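PDB 4UT1: flagellar hook-associated protein from Burkholderia pseudomallei, which probably serves as a structural component of the bacterial flagellum, at the junction between the hook and the filament. Local coordinates for residues L161-S164 against V165-L169; Y179-Q182 against I183-N187; S313-S316 against Q317-Q321. One frame throughout, in Å; residues are numbered along the deposited sequence.

Interaction 1 of 3, residues L161-S164 against V165-L169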
ATOM      1  N   LEU A 161     -11.144   2.741 -13.499  1.00 12.64           N
ATOM      2  CA  LEU A 161     -12.230   2.038 -12.835  1.00 13.73           C
ATOM      3  C   LEU A 161     -12.878   2.912 -11.759  1.00 14.19           C
ATOM      4  O   LEU A 161     -14.112   2.938 -11.625  1.00 16.48           O
ATOM      5  CB  LEU A 161     -11.722   0.735 -12.218  1.00 14.56           C
ATOM      6  CG  LEU A 161     -11.497  -0.405 -13.213  1.00 19.43           C
ATOM      7  CD1 LEU A 161     -10.944  -1.620 -12.499  1.00 19.34           C
ATOM      8  CD2 LEU A 161     -12.801  -0.738 -13.920  1.00 26.49           C
ATOM      9  N   ARG A 162     -12.052   3.632 -11.007  1.00 13.23           N
ATOM     10  CA  ARG A 162     -12.568   4.494  -9.942  1.00 15.86           C
ATOM     11  C   ARG A 162     -13.430   5.603 -10.537  1.00 17.80           C
ATOM     12  O   ARG A 162     -14.494   5.950  -9.987  1.00 14.51           O
ATOM     13  CB  ARG A 162     -11.435   5.081  -9.098  1.00 14.85           C
ATOM     14  CG  ARG A 162     -11.947   5.853  -7.872  1.00 13.11           C
ATOM     15  CD  ARG A 162     -10.832   6.162  -6.879  1.00 13.53           C
ATOM     16  NE  ARG A 162     -10.257   4.945  -6.320  1.00 11.73           N
ATOM     17  CZ  ARG A 162      -9.062   4.461  -6.645  1.00 13.50           C
ATOM     18  NH1 ARG A 162      -8.288   5.096  -7.522  1.00 11.88           N
ATOM     19  NH2 ARG A 162      -8.636   3.341  -6.079  1.00 12.58           N
ATOM     20  N   GLN A 163     -13.004   6.137 -11.678  1.00 15.25           N
ATOM     21  CA  GLN A 163     -13.802   7.177 -12.324  1.00 13.41           C
ATOM     22  C   GLN A 163     -15.049   6.595 -12.990  1.00 16.06           C
ATOM     23  O   GLN A 163     -16.098   7.242 -13.011  1.00 11.63           O
ATOM     24  CB  GLN A 163     -12.966   7.953 -13.337  1.00 14.12           C
ATOM     25  CG  GLN A 163     -13.777   8.932 -14.167  1.00 18.33           C
ATOM     26  CD  GLN A 163     -14.551   9.916 -13.323  1.00 17.76           C
ATOM     27  OE1 GLN A 163     -14.167  10.218 -12.185  1.00 16.61           O
ATOM     28  NE2 GLN A 163     -15.652  10.431 -13.872  1.00 15.94           N
ATOM     29  N   SER A 164     -14.931   5.385 -13.541  1.00 16.72           N
ATOM     30  CA  SER A 164     -16.092   4.675 -14.066  1.00 15.44           C
ATOM     31  C   SER A 164     -17.149   4.524 -12.975  1.00 16.05           C
ATOM     32  O   SER A 164     -18.338   4.757 -13.212  1.00 14.24           O
ATOM     33  CB  SER A 164     -15.686   3.308 -14.628  1.00 17.48           C
ATOM     34  OG  SER A 164     -16.807   2.640 -15.177  1.00 20.87           O
ATOM     35  N   VAL A 165     -16.726   4.186 -11.761  1.00 13.60           N
ATOM     36  CA  VAL A 165     -17.670   4.132 -10.647  1.00 12.21           C
ATOM     37  C   VAL A 165     -18.324   5.510 -10.409  1.00 14.07           C
ATOM     38  O   VAL A 165     -19.550   5.607 -10.267  1.00 13.67           O
ATOM     39  CB  VAL A 165     -16.983   3.621  -9.359  1.00 13.72           C
ATOM     40  CG1 VAL A 165     -17.891   3.848  -8.141  1.00 11.45           C
ATOM     41  CG2 VAL A 165     -16.644   2.144  -9.525  1.00 13.05           C
ATOM     42  N   ASN A 166     -17.524   6.572 -10.412  1.00 13.27           N
ATOM     43  CA  ASN A 166     -18.066   7.930 -10.285  1.00 12.69           C
ATOM     44  C   ASN A 166     -19.170   8.225 -11.288  1.00 14.32           C
ATOM     45  O   ASN A 166     -20.260   8.680 -10.925  1.00 13.43           O
ATOM     46  CB  ASN A 166     -16.957   8.963 -10.455  1.00 12.88           C
ATOM     47  CG  ASN A 166     -16.101   9.094  -9.210  1.00 14.87           C
ATOM     48  OD1 ASN A 166     -16.517   8.681  -8.130  1.00 13.57           O
ATOM     49  ND2 ASN A 166     -14.913   9.679  -9.352  1.00 14.20           N
ATOM     50  N   SER A 167     -18.884   7.973 -12.559  1.00 12.81           N
ATOM     51  CA  SER A 167     -19.872   8.244 -13.603  1.00 12.54           C
ATOM     52  C   SER A 167     -21.135   7.417 -13.424  1.00 15.73           C
ATOM     53  O   SER A 167     -22.251   7.924 -13.608  1.00 14.04           O
ATOM     54  CB  SER A 167     -19.264   8.005 -14.979  1.00 14.59           C
ATOM     55  OG  SER A 167     -18.398   9.078 -15.301  1.00 22.88           O
ATOM     56  N   GLN A 168     -20.971   6.159 -13.044  1.00 13.53           N
ATOM     57  CA  GLN A 168     -22.127   5.290 -12.858  1.00 14.73           C
ATOM     58  C   GLN A 168     -22.961   5.685 -11.648  1.00 14.50           C
ATOM     59  O   GLN A 168     -24.199   5.595 -11.686  1.00 16.10           O
ATOM     60  CB  GLN A 168     -21.686   3.835 -12.744  1.00 14.04           C
ATOM     61  CG  GLN A 168     -21.250   3.256 -14.094  1.00 12.63           C
ATOM     62  CD  GLN A 168     -20.800   1.821 -13.993  1.00 17.18           C
ATOM     63  OE1 GLN A 168     -19.658   1.500 -14.313  1.00 27.97           O
ATOM     64  NE2 GLN A 168     -21.689   0.945 -13.558  1.00 17.37           N
ATOM     65  N   LEU A 169     -22.297   6.132 -10.583  1.00 12.88           N
ATOM     66  CA  LEU A 169     -23.013   6.698  -9.438  1.00 12.93           C
ATOM     67  C   LEU A 169     -23.892   7.864  -9.880  1.00 13.94           C
ATOM     68  O   LEU A 169     -25.066   7.928  -9.535  1.00 13.09           O
ATOM     69  CB  LEU A 169     -22.041   7.156  -8.340  1.00 14.48           C
ATOM     70  CG  LEU A 169     -21.317   6.034  -7.595  1.00 16.11           C
ATOM     71  CD1 LEU A 169     -20.265   6.590  -6.666  1.00 18.14           C
ATOM     72  CD2 LEU A 169     -22.314   5.162  -6.819  1.00 14.48           C
TER
HETATM   73  O   HOH W   1     -15.329   6.393  -7.342  1.00 11.63           O
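Gln163 and Asn166, one turn apart on the long helix 134-193, meet through their side-chain amides. Asn166 ND2 donates to Gln163 OE1 over 3.0 Å in a nearly straight bond (167°). The acceptor lies in the amide plane of Asn166, whereas ND2 sits above the carbonyl plane of Gln163, because the two amides are turned 68° against each other and the side chains cross at about a right angle. In Gln163, CG leaves anti to the backbone N, and a bend at chi2 (56°) brings the amide alongside CB of Asn166. The packed side is apolar where Leu161 and Leu169 meet helix 287-322, Leu161 also touching helix 80-106, and Val165 CG2 lies 3.4 Å from Leu161 O. Asn166 is its polar part. A water donates to Asn166 OD1, at 2.7 Å, and also to the carbonyl O of Arg162, joining side chain to backbone. OD1 further accepts from Leu260 N and ND2 reaches Ser258 O, which fixes the amide flip and ties the helix to the start of strand 260-265 and the residues just before it. This is the i to i+3 and i+4 spacing of an alpha-helix within the FlgK helical domain, here with the backbone bond from Ser167 N to Gln163 O at 2.9 Å. Arg162 extends to salt bridges with Asp301 and Glu259 and a bond to Gln304. Ser164 and Gln168 form a partly exposed pair beside Leu292, Ser164 OG bonding weakly to Gln168 OE1 at 3.2 Å. On the solvent side, exposed Gln163 brings NE2 to 3.4 Å from Ser167 OG.

Interaction 2 of 3, residues Y179-Q182 against I183-N187; sequences YTSQ and IAQLN. With EDO (1,2-ethanediol), chain E.
Ile183, Ala184, Gln185 and Leu186 each donate their backbone N-H to the carbonyl four residues back, the regular alpha-helical pattern, with Gln185 N to Ser181 O at 2.9 Å. The turns belong to the C-terminal part of helix 134-193, in a region predicted to form a coiled coil, and the buried side of the helix rests on helix 201-215 and the strands 238-241 and 244-252. Ile183 faces that side: CG1 and CD1 curl back over the carbonyl O of Tyr179, CG1 at 3.2 Å, while the side chain also packs on Ala210, Val211 and Val240. Leu186 repeats the arrangement three residues on, its CG lying 3.1 Å from Gln182 O, and it touches Arg207 beyond. Thr180 is buried on the strand side, against Leu239, Val240 and Ser245. A 1,2-ethanediol, probably from crystallisation, lies beside Thr180 and Ser181 and bonds Ser245 OG and Asn177 O; its O2 is 2.7 Å from Thr180 OG1, a hydroxyl that also reaches Ile176 O and Asn177 O.

On the outer surface Ser181 and Gln185 make a polar pair. Gln185 keeps CG beside its own backbone N (chi1 -79°) and runs extended, so that its chain lies back along the helix above Ser181. The Gln185 amide carries NE2 to both oxygens of Ser181: a weak bond to the carbonyl O, and one to OG at 3.0 Å, with OG close to the amide plane and the N-H bent to 140°.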
ATOM      1  N   TYR A 179     -37.296   8.383 -11.421  1.00 17.47           N
ATOM      2  CA  TYR A 179     -38.312   7.471 -10.908  1.00 18.28           C
ATOM      3  C   TYR A 179     -39.055   7.982  -9.675  1.00 19.71           C
ATOM      4  O   TYR A 179     -40.260   7.768  -9.543  1.00 18.97           O
ATOM      5  CB  TYR A 179     -37.688   6.114 -10.600  1.00 17.11           C
ATOM      6  CG  TYR A 179     -37.343   5.353 -11.863  1.00 19.00           C
ATOM      7  CD1 TYR A 179     -38.328   5.037 -12.790  1.00 23.26           C
ATOM      8  CD2 TYR A 179     -36.039   4.956 -12.131  1.00 22.30           C
ATOM      9  CE1 TYR A 179     -38.021   4.349 -13.959  1.00 22.13           C
ATOM     10  CE2 TYR A 179     -35.725   4.266 -13.287  1.00 20.47           C
ATOM     11  CZ  TYR A 179     -36.718   3.962 -14.194  1.00 22.45           C
ATOM     12  OH  TYR A 179     -36.401   3.280 -15.341  1.00 24.55           O
ATOM     13  N   THR A 180     -38.349   8.646  -8.768  1.00 16.33           N
ATOM     14  CA  THR A 180     -39.010   9.170  -7.581  1.00 18.95           C
ATOM     15  C   THR A 180     -39.998  10.270  -7.967  1.00 18.81           C
ATOM     16  O   THR A 180     -41.112  10.313  -7.450  1.00 18.26           O
ATOM     17  CB  THR A 180     -37.992   9.693  -6.558  1.00 14.46           C
ATOM     18  OG1 THR A 180     -37.173  10.707  -7.166  1.00 16.81           O
ATOM     19  CG2 THR A 180     -37.104   8.544  -6.081  1.00 16.18           C
ATOM     20  N   SER A 181     -39.592  11.148  -8.879  1.00 17.16           N
ATOM     21  CA  SER A 181     -40.493  12.159  -9.408  1.00 21.92           C
ATOM     22  C   SER A 181     -41.726  11.517 -10.051  1.00 19.41           C
ATOM     23  O   SER A 181     -42.844  11.998  -9.871  1.00 20.45           O
ATOM     24  CB  SER A 181     -39.767  13.044 -10.422  1.00 19.93           C
ATOM     25  OG  SER A 181     -40.681  13.933 -11.037  1.00 27.11           O
ATOM     26  N   GLN A 182     -41.525  10.425 -10.786  1.00 18.16           N
ATOM     27  CA  GLN A 182     -42.629   9.724 -11.441  1.00 21.35           C
ATOM     28  C   GLN A 182     -43.617   9.162 -10.436  1.00 20.74           C
ATOM     29  O   GLN A 182     -44.832   9.233 -10.633  1.00 20.30           O
ATOM     30  CB  GLN A 182     -42.118   8.577 -12.313  1.00 21.16           C
ATOM     31  CG  GLN A 182     -41.350   8.989 -13.532  1.00 24.27           C
ATOM     32  CD  GLN A 182     -40.822   7.776 -14.287  1.00 30.32           C
ATOM     33  OE1 GLN A 182     -41.388   6.687 -14.196  1.00 32.14           O
ATOM     34  NE2 GLN A 182     -39.724   7.955 -15.015  1.00 28.77           N
ATOM     35  N   ILE A 183     -43.084   8.602  -9.360  1.00 17.14           N
ATOM     36  CA  ILE A 183     -43.901   7.998  -8.323  1.00 17.05           C
ATOM     37  C   ILE A 183     -44.690   9.067  -7.544  1.00 23.14           C
ATOM     38  O   ILE A 183     -45.867   8.869  -7.228  1.00 22.12           O
ATOM     39  CB  ILE A 183     -43.033   7.158  -7.364  1.00 20.74           C
ATOM     40  CG1 ILE A 183     -42.487   5.921  -8.106  1.00 20.40           C
ATOM     41  CG2 ILE A 183     -43.829   6.747  -6.133  1.00 22.68           C
ATOM     42  CD1 ILE A 183     -41.288   5.262  -7.431  1.00 23.80           C
ATOM     43  N   ALA A 184     -44.059  10.203  -7.249  1.00 19.65           N
ATOM     44  CA  ALA A 184     -44.796  11.311  -6.623  1.00 18.24           C
ATOM     45  C   ALA A 184     -45.911  11.786  -7.560  1.00 20.40           C
ATOM     46  O   ALA A 184     -47.035  12.034  -7.113  1.00 23.05           O
ATOM     47  CB  ALA A 184     -43.867  12.466  -6.283  1.00 17.08           C
ATOM     48  N   GLN A 185     -45.590  11.918  -8.847  1.00 18.48           N
ATOM     49  CA  GLN A 185     -46.569  12.347  -9.852  1.00 21.14           C
ATOM     50  C   GLN A 185     -47.749  11.381  -9.895  1.00 23.27           C
ATOM     51  O   GLN A 185     -48.906  11.797  -9.992  1.00 22.93           O
ATOM     52  CB  GLN A 185     -45.926  12.457 -11.241  1.00 21.46           C
ATOM     53  CG  GLN A 185     -45.106  13.730 -11.483  1.00 16.88           C
ATOM     54  CD  GLN A 185     -44.403  13.740 -12.839  1.00 24.10           C
ATOM     55  OE1 GLN A 185     -45.043  13.877 -13.877  1.00 33.41           O
ATOM     56  NE2 GLN A 185     -43.082  13.600 -12.827  1.00 25.15           N
ATOM     57  N   LEU A 186     -47.447  10.088  -9.817  1.00 20.98           N
ATOM     58  CA  LEU A 186     -48.460   9.046  -9.870  1.00 24.51           C
ATOM     59  C   LEU A 186     -49.307   8.993  -8.604  1.00 26.42           C
ATOM     60  O   LEU A 186     -50.511   8.750  -8.684  1.00 25.87           O
ATOM     61  CB  LEU A 186     -47.802   7.683 -10.144  1.00 23.09           C
ATOM     62  CG  LEU A 186     -47.284   7.569 -11.580  1.00 20.52           C
ATOM     63  CD1 LEU A 186     -46.395   6.331 -11.789  1.00 25.52           C
ATOM     64  CD2 LEU A 186     -48.444   7.548 -12.569  1.00 29.66           C
ATOM     65  N   ASN A 187     -48.690   9.218  -7.441  1.00 25.52           N
ATOM     66  CA  ASN A 187     -49.447   9.363  -6.203  1.00 26.94           C
ATOM     67  C   ASN A 187     -50.568  10.398  -6.358  1.00 26.28           C
ATOM     68  O   ASN A 187     -51.715  10.142  -5.992  1.00 28.64           O
ATOM     69  CB  ASN A 187     -48.525   9.757  -5.037  1.00 24.61           C
ATOM     70  CG  ASN A 187     -47.732   8.574  -4.494  1.00 27.60           C
ATOM     71  OD1 ASN A 187     -48.101   7.417  -4.703  1.00 28.24           O
ATOM     72  ND2 ASN A 187     -46.647   8.863  -3.780  1.00 23.19           N
TER
HETATM   73  C1  EDO E1631     -35.966  14.872  -9.168  1.00 23.46           C
HETATM   74  O1  EDO E1631     -36.662  14.718 -10.398  1.00 31.26           O
HETATM   75  C2  EDO E1631     -36.904  14.738  -7.976  1.00 29.22           C
HETATM   76  O2  EDO E1631     -37.075  13.373  -7.579  1.00 22.11           O

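Interaction 3 of 3, residues S313-S316 against Q317-Q321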
ATOM      1  N   SER A 313       7.437  -0.967  -1.375  1.00 10.91           N
ATOM      2  CA  SER A 313       8.390  -1.868  -0.758  1.00 14.60           C
ATOM      3  C   SER A 313       9.513  -2.211  -1.734  1.00 14.51           C
ATOM      4  O   SER A 313      10.668  -2.249  -1.349  1.00 13.28           O
ATOM      5  CB  SER A 313       7.705  -3.148  -0.278  1.00 16.84           C
ATOM      6  OG  SER A 313       8.645  -3.975   0.385  1.00 17.41           O
ATOM      7  N   PHE A 314       9.165  -2.471  -2.995  1.00 12.18           N
ATOM      8  CA  PHE A 314      10.169  -2.767  -4.013  1.00 12.98           C
ATOM      9  C   PHE A 314      11.169  -1.616  -4.170  1.00 12.29           C
ATOM     10  O   PHE A 314      12.372  -1.814  -4.082  1.00 11.60           O
ATOM     11  CB  PHE A 314       9.494  -3.072  -5.367  1.00 11.15           C
ATOM     12  CG  PHE A 314      10.447  -3.073  -6.538  1.00 11.54           C
ATOM     13  CD1 PHE A 314      10.733  -1.897  -7.223  1.00 11.37           C
ATOM     14  CD2 PHE A 314      11.061  -4.250  -6.958  1.00 12.11           C
ATOM     15  CE1 PHE A 314      11.603  -1.894  -8.297  1.00 12.66           C
ATOM     16  CE2 PHE A 314      11.931  -4.253  -8.043  1.00 11.19           C
ATOM     17  CZ  PHE A 314      12.208  -3.076  -8.707  1.00 10.92           C
ATOM     18  N   ALA A 315      10.659  -0.415  -4.414  1.00 11.05           N
ATOM     19  CA  ALA A 315      11.511   0.757  -4.574  1.00 10.62           C
ATOM     20  C   ALA A 315      12.389   0.989  -3.341  1.00 14.01           C
ATOM     21  O   ALA A 315      13.586   1.230  -3.469  1.00 10.99           O
ATOM     22  CB  ALA A 315      10.662   1.993  -4.868  1.00 14.03           C
ATOM     23  N   SER A 316      11.796   0.896  -2.157  1.00 11.50           N
ATOM     24  CA  SER A 316      12.521   1.165  -0.930  1.00 10.43           C
ATOM     25  C   SER A 316      13.658   0.161  -0.731  1.00 12.00           C
ATOM     26  O   SER A 316      14.772   0.540  -0.391  1.00 12.05           O
ATOM     27  CB  SER A 316      11.577   1.137   0.272  1.00 14.62           C
ATOM     28  OG  SER A 316      10.686   2.243   0.236  1.00 16.18           O
ATOM     29  N   GLN A 317      13.358  -1.113  -0.929  1.00 11.12           N
ATOM     30  CA  GLN A 317      14.377  -2.158  -0.790  1.00 10.86           C
ATOM     31  C   GLN A 317      15.519  -2.028  -1.781  1.00 13.24           C
ATOM     32  O   GLN A 317      16.682  -2.230  -1.429  1.00 12.03           O
ATOM     33  CB  GLN A 317      13.763  -3.538  -0.955  1.00 11.15           C
ATOM     34  CG  GLN A 317      12.952  -4.000   0.214  1.00 18.70           C
ATOM     35  CD  GLN A 317      12.434  -5.396  -0.003  1.00 21.36           C
ATOM     36  OE1 GLN A 317      13.158  -6.368   0.192  1.00 23.14           O
ATOM     37  NE2 GLN A 317      11.189  -5.508  -0.447  1.00 21.39           N
ATOM     38  N   VAL A 318      15.192  -1.731  -3.026  1.00 11.56           N
ATOM     39  CA  VAL A 318      16.201  -1.652  -4.062  1.00 10.91           C
ATOM     40  C   VAL A 318      17.063  -0.423  -3.805  1.00 12.47           C
ATOM     41  O   VAL A 318      18.294  -0.494  -3.835  1.00 11.41           O
ATOM     42  CB  VAL A 318      15.555  -1.617  -5.478  1.00 10.74           C
ATOM     43  CG1 VAL A 318      16.548  -1.143  -6.528  1.00 12.56           C
ATOM     44  CG2 VAL A 318      15.011  -2.996  -5.823  1.00  7.92           C
ATOM     45  N   ASN A 319      16.412   0.689  -3.482  1.00  9.23           N
ATOM     46  CA  ASN A 319      17.120   1.926  -3.182  1.00 11.49           C
ATOM     47  C   ASN A 319      18.069   1.748  -2.003  1.00 11.65           C
ATOM     48  O   ASN A 319      19.201   2.218  -2.046  1.00 13.00           O
ATOM     49  CB  ASN A 319      16.139   3.072  -2.886  1.00 11.27           C
ATOM     50  CG  ASN A 319      15.425   3.555  -4.134  1.00 11.92           C
ATOM     51  OD1 ASN A 319      15.837   3.243  -5.240  1.00 12.48           O
ATOM     52  ND2 ASN A 319      14.344   4.321  -3.955  1.00 15.26           N
ATOM     53  N   ALA A 320      17.608   1.053  -0.968  1.00 10.93           N
ATOM     54  CA  ALA A 320      18.407   0.889   0.248  1.00 11.11           C
ATOM     55  C   ALA A 320      19.626   0.022  -0.022  1.00 13.65           C
ATOM     56  O   ALA A 320      20.726   0.296   0.494  1.00 12.35           O
ATOM     57  CB  ALA A 320      17.563   0.274   1.376  1.00 10.84           C
ATOM     58  N   GLN A 321      19.431  -1.028  -0.817  1.00 11.05           N
ATOM     59  CA  GLN A 321      20.530  -1.938  -1.140  1.00 13.89           C
ATOM     60  C   GLN A 321      21.509  -1.300  -2.126  1.00 14.41           C
ATOM     61  O   GLN A 321      22.708  -1.516  -2.028  1.00 12.78           O
ATOM     62  CB  GLN A 321      20.006  -3.267  -1.707  1.00 13.96           C
ATOM     63  CG  GLN A 321      21.051  -4.393  -1.754  1.00 13.38           C
ATOM     64  CD  GLN A 321      21.635  -4.718  -0.373  1.00 19.38           C
ATOM     65  OE1 GLN A 321      20.897  -4.935   0.583  1.00 21.92           O
ATOM     66  NE2 GLN A 321      22.963  -4.750  -0.275  1.00 18.41           N
TER
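Gln317 lies back over Ser313, one turn earlier in helix 287-322, an alpha-helix of the FlgK helical domain. Its CB sits 3.4 Å from Ser313 O, the carbonyl that already accepts the backbone N-H of Gln317. CG, placed beside the backbone N (chi1 -74°), stays 3.3 Å from Ser313 O, and CD follows a little farther off. At the tip NE2 makes two weak bonds, to Ser313 O and, at 3.1 Å, to Ser313 OG, while OE1 turns to a weak bond with Ser583 OG. Ser313 OG is in turn bonded to Thr364 O and Thr585 OG1, so the pair joins the helix to neighbouring loops; both side chains also touch Leu593 on helix 593-630.

Asn319 anchors the next part of the helix through Leu336 N and Phe337 O. The apolar side belongs to Phe314 and Val318, which lie side by side pointing the same way. Phe337 and Tyr120 each meet the Phe314 ring in an edge-to-face stack. Over one face of the Phe314 ring stands Val318 CG2 in a CH-pi contact, 4.1 Å from the centroid and 16° off the ring normal.

Overall arrangement
All three contacts are i to i+3 or i+4 pairings along helices of the FlgK helical domain, yet their surroundings set their chemistry. Interactions 1 and 2 share helix 134-193, with centres about 27 Å apart; interaction 3 lies on helix 287-322, its centre about 59 Å from that of interaction 2. Interaction 3, nearest the chain centre, is the buried one and alone includes an aromatic face. The other two are partly buried, with polar pairs at or near the surface, though Asn166 is itself buried. A serine with a glutamine four residues on recurs in all three: NE2 donates to the serine in interactions 2 and 3, whereas in interaction 1 OG donates weakly to OE1. Interaction 1 adds an amide pair and a water.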